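PDB 3ZID: tubulin-like protein CetZ from Methanosaeta thermophila, which binds and hydrolyses GTP as an archaeal relative of tubulin and FtsZ and is probably involved in the control of cell shape. Local coordinates for residues L5-G10 against P122-E127; D104-M109 against K130-A135; T110-G115 against F158-M163. All blocks are in the same frame, centred on the assembly; numbering follows the deposited sequence.

Contact 1 of 3, residues L5-G10 against P122-E127; sequences LMLGVG and PLMIHE. With GDP (guanosine-5'-diphosphate), chain C.
Met124 spans the gap between helix 117-131 and strand 3-9 and meets two side chains of the strand, Leu7 and Val9. Of the three it buries the largest area, and it does so with the last two atoms of its chain. CG stands anti to the backbone N (chi1 -157°), the chain runs on extended through chi2, and a bend at chi3 (-41°) turns the methyl aside. The sulfur and the methyl therefore go to different neighbours: SD lies 3.9 Å from CD1 of Leu7, whose side chain slants across that of Met124, while CE meets CG2 of Val9 tip to tip at 4.1 Å. Leu7 and Val9 are two apart on the strand and both point their CB toward the helix. The backbones stay well separated, with 9.8 Å between the CA atoms of Val9 and Met124, so the gap is bridged by side chains alone. This is helix-on-sheet packing in the nucleotide-binding domain of the tubulin/FtsZ family, where a Rossmann-like parallel sheet carries helices on its faces. Ile48 of the adjoining strand 42-49 also touches Met124, extending the apolar patch across the sheet. The touching groups are buried and purely apolar. Right after Val9 the chain reaches the nucleotide: the CA of Gly10 comes within 3.6 Å of O2B of GDP, with no side chain between the backbone and the beta-phosphate.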
loop_
_atom_site.group_PDB
_atom_site.type_symbol
_atom_site.label_atom_id
_atom_site.label_comp_id
_atom_site.label_asym_id
_atom_site.label_seq_id
_atom_site.Cartn_x
_atom_site.Cartn_y
_atom_site.Cartn_z
ATOM N N LEU A 5 -6.565 -10.111 10.027
ATOM C CA LEU A 5 -5.325 -9.711 10.669
ATOM C C LEU A 5 -4.768 -8.523 9.911
ATOM O O LEU A 5 -4.666 -8.555 8.680
ATOM C CB LEU A 5 -4.322 -10.874 10.657
ATOM C CG LEU A 5 -2.926 -10.572 11.216
ATOM C CD1 LEU A 5 -3.003 -10.185 12.687
ATOM C CD2 LEU A 5 -1.990 -11.771 11.036
ATOM N N MET A 6 -4.423 -7.459 10.627
ATOM C CA MET A 6 -3.735 -6.330 9.993
ATOM C C MET A 6 -2.368 -6.121 10.621
ATOM O O MET A 6 -2.263 -6.009 11.844
ATOM C CB MET A 6 -4.568 -5.069 10.066
ATOM C CG MET A 6 -5.954 -5.291 9.461
ATOM S SD MET A 6 -6.954 -3.810 9.418
ATOM C CE MET A 6 -6.259 -2.956 8.013
ATOM N N LEU A 7 -1.337 -6.125 9.778
ATOM C CA LEU A 7 0.064 -6.018 10.204
ATOM C C LEU A 7 0.666 -4.748 9.636
ATOM O O LEU A 7 0.796 -4.621 8.416
ATOM C CB LEU A 7 0.855 -7.198 9.648
ATOM C CG LEU A 7 0.336 -8.563 10.064
ATOM C CD1 LEU A 7 1.129 -9.677 9.396
ATOM C CD2 LEU A 7 0.411 -8.677 11.572
ATOM N N GLY A 8 1.032 -3.809 10.501
ATOM C CA GLY A 8 1.629 -2.568 10.046
ATOM C C GLY A 8 3.132 -2.647 10.286
ATOM O O GLY A 8 3.572 -2.632 11.422
ATOM N N VAL A 9 3.913 -2.728 9.212
ATOM C CA VAL A 9 5.346 -3.049 9.314
ATOM C C VAL A 9 6.207 -1.851 8.941
ATOM O O VAL A 9 6.038 -1.253 7.874
ATOM C CB VAL A 9 5.677 -4.230 8.394
ATOM C CG1 VAL A 9 7.113 -4.707 8.578
ATOM C CG2 VAL A 9 4.675 -5.362 8.643
ATOM N N GLY A 10 7.119 -1.478 9.830
ATOM C CA GLY A 10 7.933 -0.293 9.594
ATOM C C GLY A 10 7.174 0.949 10.017
ATOM O O GLY A 10 6.000 0.868 10.386
ATOM N N PRO A 122 7.709 -8.704 2.318
ATOM C CA PRO A 122 7.674 -9.839 1.392
ATOM C C PRO A 122 8.089 -11.131 2.067
ATOM O O PRO A 122 7.532 -12.177 1.723
ATOM C CB PRO A 122 8.684 -9.452 0.316
ATOM C CG PRO A 122 8.727 -7.948 0.376
ATOM C CD PRO A 122 8.549 -7.602 1.810
ATOM N N LEU A 123 9.039 -11.061 3.003
ATOM C CA LEU A 123 9.489 -12.255 3.721
ATOM C C LEU A 123 8.386 -12.815 4.584
ATOM O O LEU A 123 8.166 -14.033 4.628
ATOM C CB LEU A 123 10.713 -11.956 4.602
ATOM C CG LEU A 123 11.954 -11.516 3.828
ATOM C CD1 LEU A 123 13.226 -11.297 4.685
ATOM C CD2 LEU A 123 12.181 -12.554 2.826
ATOM N N MET A 124 7.688 -11.909 5.263
ATOM C CA MET A 124 6.606 -12.274 6.168
ATOM C C MET A 124 5.428 -12.858 5.394
ATOM O O MET A 124 4.763 -13.782 5.852
ATOM C CB MET A 124 6.161 -11.044 6.963
ATOM C CG MET A 124 5.458 -11.371 8.282
ATOM S SD MET A 124 5.068 -9.877 9.219
ATOM C CE MET A 124 6.556 -8.939 8.948
ATOM N N ILE A 125 5.160 -12.318 4.218
ATOM C CA ILE A 125 4.046 -12.826 3.423
ATOM C C ILE A 125 4.355 -14.259 2.979
ATOM O O ILE A 125 3.487 -15.143 3.023
ATOM C CB ILE A 125 3.764 -11.909 2.218
ATOM C CG1 ILE A 125 3.168 -10.590 2.710
ATOM C CG2 ILE A 125 2.862 -12.595 1.202
ATOM C CD1 ILE A 125 3.231 -9.471 1.685
ATOM N N HIS A 126 5.600 -14.494 2.582
ATOM C CA HIS A 126 6.001 -15.829 2.176
ATOM C C HIS A 126 5.678 -16.838 3.265
ATOM O O HIS A 126 5.098 -17.895 3.013
ATOM C CB HIS A 126 7.507 -15.888 1.878
ATOM C CG HIS A 126 7.965 -17.240 1.409
ATOM N ND1 HIS A 126 7.511 -17.815 0.240
ATOM C CD2 HIS A 126 8.765 -18.161 1.995
ATOM C CE1 HIS A 126 8.051 -19.012 0.102
ATOM N NE2 HIS A 126 8.819 -19.244 1.151
ATOM N N GLU A 127 6.073 -16.510 4.485
ATOM C CA GLU A 127 5.853 -17.403 5.604
ATOM C C GLU A 127 4.373 -17.551 5.938
ATOM O O GLU A 127 3.900 -18.646 6.234
ATOM C CB GLU A 127 6.648 -16.915 6.815
ATOM C CG GLU A 127 8.151 -17.059 6.637
ATOM C CD GLU A 127 8.547 -18.498 6.310
ATOM O OE1 GLU A 127 8.004 -19.436 6.952
ATOM O OE2 GLU A 127 9.391 -18.695 5.410
HETATM P PB GDP C . 11.024 1.809 7.613
HETATM O O1B GDP C . 10.201 0.702 6.977
HETATM O O2B GDP C . 10.531 2.075 9.022
HETATM O O3B GDP C . 12.478 1.371 7.633
HETATM O O3A GDP C . 10.944 3.129 6.704
HETATM P PA GDP C . 9.580 3.936 6.449
HETATM O O1A GDP C . 9.593 5.238 7.170
HETATM O O2A GDP C . 8.334 3.128 6.739
HETATM O "O5'" GDP C . 9.691 4.120 4.873
HETATM C "C5'" GDP C . 9.924 5.418 4.347
HETATM C "C4'" GDP C . 8.927 5.644 3.220
HETATM O "O4'" GDP C . 7.616 5.656 3.788
HETATM C "C3'" GDP C . 9.165 7.003 2.620
HETATM O "O3'" GDP C . 8.694 6.940 1.275
HETATM C "C2'" GDP C . 8.274 7.883 3.452
HETATM O "O2'" GDP C . 7.881 9.022 2.694
HETATM C "C1'" GDP C . 7.082 6.981 3.704
HETATM N N9 GDP C . 6.392 7.197 4.976
HETATM C C8 GDP C . 6.934 7.221 6.209
HETATM N N7 GDP C . 5.968 7.380 7.146
HETATM C C5 GDP C . 4.791 7.458 6.491
HETATM C C6 GDP C . 3.382 7.606 6.863
HETATM O O6 GDP C . 3.060 7.738 8.050
HETATM N N1 GDP C . 2.474 7.619 5.888
HETATM C C2 GDP C . 2.801 7.498 4.595
HETATM N N2 GDP C . 1.809 7.533 3.680
HETATM N N3 GDP C . 4.076 7.353 4.157
HETATM C C4 GDP C . 5.080 7.319 5.061
#

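Contact 2 of 3, residues D104-M109 against K130-A135; sequences DLIFVM and KRYKNA
The side chain of Ile106 sets CG1 beside its backbone N (chi1 -53°) and runs on extended to CD1 (chi2 178°), which carries that methyl out from the strand to the ring of Tyr132. Tyr132 likewise holds CG beside its own N, anti to the carbonyl carbon (chi1 -62°), and the two side chains cross at about a right angle. CD1 of Ile106 approaches CD2 of the ring obliquely, at 3.9 Å. The same methyl looks toward CB of Ala135, more loosely, at 4.4 Å. Strand 105-111, helix 117-131 and strand 136-143 form a beta-alpha-beta unit, and the contact sits at the end of its helix, where the chain turns back to the sheet. Tyr132 is the first residue to leave helical angles. A type I turn from Tyr132 to Ala135 follows, closed by a bond of 3.0 Å from the N of Ala135 to the O of Tyr132. That turn delivers Ala135 to the start of the neighbouring strand, its CA 4.6 Å from the CA of Asp104. Here the backbones themselves meet: the CA of Ala135 makes a CA-H...O contact of 3.5 Å with the O of Asp104, and its CB packs against that same oxygen. At the far end of the ring, Tyr132 OH is hydrogen-bonded to the carbonyl O of Gly101. Asp104 points its CB away from the turn, and its OD2 accepts a hydrogen bond from the backbone N of Asn3.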
loop_
_atom_site.group_PDB
_atom_site.type_symbol
_atom_site.label_atom_id
_atom_site.label_comp_id
_atom_site.label_asym_id
_atom_site.label_seq_id
_atom_site.Cartn_x
_atom_site.Cartn_y
_atom_site.Cartn_z
ATOM N N ASP A 104 -8.824 -15.360 8.040
ATOM C CA ASP A 104 -9.270 -15.560 6.679
ATOM C C ASP A 104 -8.666 -14.500 5.749
ATOM O O ASP A 104 -8.534 -14.707 4.551
ATOM C CB ASP A 104 -10.791 -15.476 6.635
ATOM C CG ASP A 104 -11.454 -16.310 7.727
ATOM O OD1 ASP A 104 -11.165 -17.527 7.817
ATOM O OD2 ASP A 104 -12.260 -15.740 8.495
ATOM N N LEU A 105 -8.316 -13.358 6.311
ATOM C CA LEU A 105 -7.917 -12.213 5.511
ATOM C C LEU A 105 -6.794 -11.476 6.227
ATOM O O LEU A 105 -6.925 -11.106 7.392
ATOM C CB LEU A 105 -9.130 -11.285 5.310
ATOM C CG LEU A 105 -8.925 -9.963 4.575
ATOM C CD1 LEU A 105 -8.431 -10.192 3.158
ATOM C CD2 LEU A 105 -10.244 -9.185 4.554
ATOM N N ILE A 106 -5.697 -11.244 5.528
ATOM C CA ILE A 106 -4.542 -10.606 6.147
ATOM C C ILE A 106 -4.090 -9.422 5.320
ATOM O O ILE A 106 -3.842 -9.547 4.119
ATOM C CB ILE A 106 -3.357 -11.623 6.345
ATOM C CG1 ILE A 106 -3.830 -12.881 7.103
ATOM C CG2 ILE A 106 -2.188 -10.968 7.073
ATOM C CD1 ILE A 106 -2.733 -13.974 7.309
ATOM N N PHE A 107 -4.011 -8.267 5.962
ATOM C CA PHE A 107 -3.426 -7.089 5.336
ATOM C C PHE A 107 -2.037 -6.859 5.865
ATOM O O PHE A 107 -1.835 -6.823 7.074
ATOM C CB PHE A 107 -4.296 -5.856 5.569
ATOM C CG PHE A 107 -5.635 -5.928 4.871
ATOM C CD1 PHE A 107 -5.728 -5.749 3.496
ATOM C CD2 PHE A 107 -6.797 -6.201 5.587
ATOM C CE1 PHE A 107 -6.971 -5.808 2.827
ATOM C CE2 PHE A 107 -8.046 -6.250 4.944
ATOM C CZ PHE A 107 -8.134 -6.074 3.561
ATOM N N VAL A 108 -1.080 -6.732 4.946
ATOM C CA VAL A 108 0.303 -6.392 5.297
ATOM C C VAL A 108 0.624 -5.006 4.761
ATOM O O VAL A 108 0.738 -4.794 3.557
ATOM C CB VAL A 108 1.313 -7.419 4.764
ATOM C CG1 VAL A 108 2.722 -7.050 5.203
ATOM C CG2 VAL A 108 0.959 -8.813 5.288
ATOM N N MET A 109 0.739 -4.065 5.682
ATOM C CA MET A 109 0.860 -2.668 5.342
ATOM C C MET A 109 2.257 -2.164 5.599
ATOM O O MET A 109 2.782 -2.298 6.700
ATOM C CB MET A 109 -0.150 -1.881 6.147
ATOM C CG MET A 109 -1.519 -2.535 6.110
ATOM S SD MET A 109 -2.663 -1.618 7.135
ATOM C CE MET A 109 -1.836 -1.724 8.703
ATOM N N LYS A 130 2.362 -19.988 3.715
ATOM C CA LYS A 130 2.573 -21.369 4.147
ATOM C C LYS A 130 1.663 -21.752 5.307
ATOM O O LYS A 130 1.104 -22.835 5.323
ATOM C CB LYS A 130 4.008 -21.584 4.615
ATOM C CG LYS A 130 5.066 -21.455 3.565
ATOM C CD LYS A 130 6.420 -21.664 4.241
ATOM C CE LYS A 130 7.558 -21.175 3.404
ATOM N NZ LYS A 130 8.826 -21.223 4.187
ATOM N N ARG A 131 1.518 -20.851 6.275
ATOM C CA ARG A 131 0.813 -21.159 7.514
ATOM C C ARG A 131 -0.700 -21.006 7.404
ATOM O O ARG A 131 -1.451 -21.740 8.046
ATOM C CB ARG A 131 1.356 -20.294 8.650
ATOM C CG ARG A 131 2.704 -20.764 9.158
ATOM C CD ARG A 131 3.522 -19.612 9.722
ATOM N NE ARG A 131 4.894 -20.012 10.040
ATOM C CZ ARG A 131 5.865 -20.161 9.140
ATOM N NH1 ARG A 131 5.623 -19.958 7.852
ATOM N NH2 ARG A 131 7.082 -20.519 9.528
ATOM N N TYR A 132 -1.136 -20.082 6.553
ATOM C CA TYR A 132 -2.556 -19.805 6.362
ATOM C C TYR A 132 -2.889 -19.979 4.890
ATOM O O TYR A 132 -3.129 -18.999 4.191
ATOM C CB TYR A 132 -2.870 -18.372 6.785
ATOM C CG TYR A 132 -2.600 -18.081 8.249
ATOM C CD1 TYR A 132 -3.501 -18.469 9.238
ATOM C CD2 TYR A 132 -1.459 -17.395 8.637
ATOM C CE1 TYR A 132 -3.263 -18.193 10.575
ATOM C CE2 TYR A 132 -1.207 -17.117 9.970
ATOM C CZ TYR A 132 -2.110 -17.518 10.940
ATOM O OH TYR A 132 -1.857 -17.242 12.271
ATOM N N LYS A 133 -2.891 -21.232 4.427
ATOM C CA LYS A 133 -2.970 -21.553 3.000
ATOM C C LYS A 133 -4.274 -21.098 2.388
ATOM O O LYS A 133 -4.339 -20.803 1.203
ATOM C CB LYS A 133 -2.815 -23.066 2.746
ATOM C CG LYS A 133 -1.553 -23.715 3.284
ATOM C CD LYS A 133 -1.586 -25.234 3.031
ATOM C CE LYS A 133 -0.305 -25.933 3.498
ATOM N NZ LYS A 133 -0.382 -27.435 3.394
ATOM N N ASN A 134 -5.320 -21.072 3.198
ATOM C CA ASN A 134 -6.635 -20.695 2.725
ATOM C C ASN A 134 -6.878 -19.184 2.821
ATOM O O ASN A 134 -7.915 -18.689 2.387
ATOM C CB ASN A 134 -7.701 -21.470 3.488
ATOM C CG ASN A 134 -7.581 -22.975 3.289
ATOM O OD1 ASN A 134 -7.271 -23.450 2.196
ATOM N ND2 ASN A 134 -7.829 -23.732 4.349
ATOM N N ALA A 135 -5.921 -18.456 3.389
ATOM C CA ALA A 135 -6.103 -17.020 3.615
ATOM C C ALA A 135 -5.920 -16.143 2.379
ATOM O O ALA A 135 -5.144 -16.453 1.479
ATOM C CB ALA A 135 -5.175 -16.542 4.723
#

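Contact 3 of 3, residues T110-G115 against F158-M163; sequences TSVSGG and FCLREM. With GDP (guanosine-5'-diphosphate), chain C.
The glycine-rich phosphate-binding loop of the tubulin/FtsZ family, which follows strand 105-111, rests its first residue, Val112, on helix 150-165 and holds GDP with other residues of the same segment. Val112 carries the packing. Its CB lies 3.7 Å from SG of Cys159, and the side chains of Val112 and Leu160 cross at a slant, CG1 to CD2 4.1 Å. Cys159 holds SG anti to its backbone N (chi1 177°), which brings the sulfur alongside the valine, while its CB sits 3.4 Å from the carbonyl O of Val112. Two residues back on the strand and one helical turn further along the helix, CG2 of Thr110 and CE of Met163 meet tip to tip. The hydroxyl of Thr110 is occupied within its own segment: OG1 donates to the O of Ser111 at 2.6 Å, tilted 23° out of the carbonyl plane. Ser111 points its CB away from the helix, and OG donates to O5' of GDP at 2.7 Å. Gly115 gives its N to the beta-phosphate oxygen O3B at 2.9 Å, a bent bond with 140° at the hydrogen, and Thr116 and Gly117 add their backbone amides. The CA of Gly114 lies 3.3 Å from O3A of GDP. Mostly apolar atoms and sulfur, with one carbonyl oxygen against a CB, thus seat the loop, which with the strand end gives the nucleotide one hydroxyl and backbone amides, whose dipoles probably offset phosphate charge.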
loop_
_atom_site.group_PDB
_atom_site.type_symbol
_atom_site.label_atom_id
_atom_site.label_comp_id
_atom_site.label_asym_id
_atom_site.label_seq_id
_atom_site.Cartn_x
_atom_site.Cartn_y
_atom_site.Cartn_z
ATOM N N THR A 110 2.842 -1.576 4.563
ATOM C CA THR A 110 4.205 -1.101 4.613
ATOM C C THR A 110 4.465 -0.092 3.490
ATOM O O THR A 110 3.777 -0.091 2.460
ATOM C CB THR A 110 5.208 -2.290 4.465
ATOM O OG1 THR A 110 6.539 -1.779 4.441
ATOM C CG2 THR A 110 4.984 -3.028 3.156
ATOM N N SER A 111 5.482 0.752 3.674
ATOM C CA SER A 111 6.069 1.453 2.533
ATOM C C SER A 111 7.042 0.508 1.830
ATOM O O SER A 111 7.553 -0.444 2.430
ATOM C CB SER A 111 6.811 2.724 2.968
ATOM O OG SER A 111 8.009 2.425 3.653
ATOM N N VAL A 112 7.306 0.769 0.564
ATOM C CA VAL A 112 8.223 -0.058 -0.173
ATOM C C VAL A 112 9.631 0.526 -0.151
ATOM O O VAL A 112 10.547 -0.120 -0.620
ATOM C CB VAL A 112 7.765 -0.267 -1.631
ATOM C CG1 VAL A 112 6.397 -0.908 -1.646
ATOM C CG2 VAL A 112 7.738 1.047 -2.385
ATOM N N SER A 113 9.790 1.725 0.411
ATOM C CA SER A 113 11.036 2.506 0.318
ATOM C C SER A 113 11.959 2.483 1.535
ATOM O O SER A 113 13.142 2.797 1.424
ATOM C CB SER A 113 10.734 3.963 -0.037
ATOM O OG SER A 113 10.326 4.080 -1.384
ATOM N N GLY A 114 11.436 2.130 2.695
ATOM C CA GLY A 114 12.274 2.092 3.873
ATOM C C GLY A 114 13.084 0.799 3.924
ATOM O O GLY A 114 13.159 0.037 2.953
ATOM N N GLY A 115 13.688 0.549 5.073
ATOM C CA GLY A 115 14.525 -0.622 5.252
ATOM C C GLY A 115 13.798 -1.745 5.962
ATOM O O GLY A 115 13.999 -2.918 5.659
ATOM N N PHE A 158 13.092 -2.662 -5.986
ATOM C CA PHE A 158 13.339 -4.049 -5.588
ATOM C C PHE A 158 12.271 -4.638 -4.674
ATOM O O PHE A 158 12.018 -5.852 -4.695
ATOM C CB PHE A 158 14.713 -4.198 -4.966
ATOM C CG PHE A 158 15.817 -3.956 -5.939
ATOM C CD1 PHE A 158 16.014 -4.822 -7.006
ATOM C CD2 PHE A 158 16.667 -2.885 -5.777
ATOM C CE1 PHE A 158 17.034 -4.603 -7.911
ATOM C CE2 PHE A 158 17.698 -2.667 -6.669
ATOM C CZ PHE A 158 17.883 -3.530 -7.734
ATOM N N CYS A 159 11.681 -3.793 -3.839
ATOM C CA CYS A 159 10.613 -4.264 -2.962
ATOM C C CYS A 159 9.403 -4.692 -3.776
ATOM O O CYS A 159 8.829 -5.766 -3.547
ATOM C CB CYS A 159 10.198 -3.178 -1.977
ATOM S SG CYS A 159 8.817 -3.701 -0.927
ATOM N N LEU A 160 9.000 -3.849 -4.721
ATOM C CA LEU A 160 7.849 -4.170 -5.570
ATOM C C LEU A 160 8.060 -5.481 -6.335
ATOM O O LEU A 160 7.124 -6.278 -6.509
ATOM C CB LEU A 160 7.531 -3.016 -6.525
ATOM C CG LEU A 160 6.891 -1.786 -5.867
ATOM C CD1 LEU A 160 6.939 -0.574 -6.805
ATOM C CD2 LEU A 160 5.447 -2.104 -5.434
ATOM N N ARG A 161 9.293 -5.703 -6.791
ATOM C CA ARG A 161 9.627 -6.965 -7.444
ATOM C C ARG A 161 9.416 -8.157 -6.529
ATOM O O ARG A 161 8.778 -9.133 -6.927
ATOM C CB ARG A 161 11.065 -6.958 -7.976
ATOM C CG ARG A 161 11.228 -6.135 -9.236
ATOM C CD ARG A 161 12.694 -5.881 -9.588
ATOM N NE ARG A 161 13.410 -7.097 -9.965
ATOM C CZ ARG A 161 14.603 -7.098 -10.549
ATOM N NH1 ARG A 161 15.197 -5.949 -10.831
ATOM N NH2 ARG A 161 15.194 -8.239 -10.863
ATOM N N GLU A 162 9.924 -8.081 -5.304
ATOM C CA GLU A 162 9.736 -9.185 -4.365
ATOM C C GLU A 162 8.277 -9.455 -4.009
ATOM O O GLU A 162 7.900 -10.612 -3.821
ATOM C CB GLU A 162 10.534 -8.964 -3.084
ATOM C CG GLU A 162 12.024 -9.096 -3.256
ATOM C CD GLU A 162 12.781 -8.660 -2.023
ATOM O OE1 GLU A 162 12.139 -8.446 -0.971
ATOM O OE2 GLU A 162 14.019 -8.559 -2.102
ATOM N N MET A 163 7.473 -8.393 -3.922
ATOM C CA MET A 163 6.043 -8.504 -3.610
ATOM C C MET A 163 5.317 -9.341 -4.653
ATOM O O MET A 163 4.555 -10.242 -4.325
ATOM C CB MET A 163 5.389 -7.115 -3.557
ATOM C CG MET A 163 5.544 -6.342 -2.248
ATOM S SD MET A 163 4.952 -7.227 -0.791
ATOM C CE MET A 163 4.973 -5.882 0.368
HETATM P PB GDP C . 11.024 1.809 7.613
HETATM O O1B GDP C . 10.201 0.702 6.977
HETATM O O2B GDP C . 10.531 2.075 9.022
HETATM O O3B GDP C . 12.478 1.371 7.633
HETATM O O3A GDP C . 10.944 3.129 6.704
HETATM P PA GDP C . 9.580 3.936 6.449
HETATM O O1A GDP C . 9.593 5.238 7.170
HETATM O O2A GDP C . 8.334 3.128 6.739
HETATM O "O5'" GDP C . 9.691 4.120 4.873
HETATM C "C5'" GDP C . 9.924 5.418 4.347
HETATM C "C4'" GDP C . 8.927 5.644 3.220
HETATM O "O4'" GDP C . 7.616 5.656 3.788
HETATM C "C3'" GDP C . 9.165 7.003 2.620
HETATM O "O3'" GDP C . 8.694 6.940 1.275
HETATM C "C2'" GDP C . 8.274 7.883 3.452
HETATM O "O2'" GDP C . 7.881 9.022 2.694
HETATM C "C1'" GDP C . 7.082 6.981 3.704
HETATM N N9 GDP C . 6.392 7.197 4.976
HETATM C C8 GDP C . 6.934 7.221 6.209
HETATM N N7 GDP C . 5.968 7.380 7.146
HETATM C C5 GDP C . 4.791 7.458 6.491
HETATM C C6 GDP C . 3.382 7.606 6.863
HETATM O O6 GDP C . 3.060 7.738 8.050
HETATM N N1 GDP C . 2.474 7.619 5.888
HETATM C C2 GDP C . 2.801 7.498 4.595
HETATM N N2 GDP C . 1.809 7.533 3.680
HETATM N N3 GDP C . 4.076 7.353 4.157
HETATM C C4 GDP C . 5.080 7.319 5.061
#

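In the fold
All three contacts are buried within the GTPase domain. Contact 1 uses the middle of helix 117-131 and contact 2 the turn that follows it, against the neighbouring strands 3-9 and 105-111, whose backbones are probably hydrogen-bonded where Leu7 and Val9 meet Met109. Contact 3 takes over where strand 105-111 leaves the sheet and brings in helix 150-165; Met163 there also packs on Ile125 of contact 1. Contact 1 is met by side chains alone, whereas backbone atoms take part in contacts 2 and 3. Contacts 1 and 3 reach GDP from the ends of two neighbouring strands, contact 3 with direct hydrogen bonds; contact 2 lies away from the nucleotide.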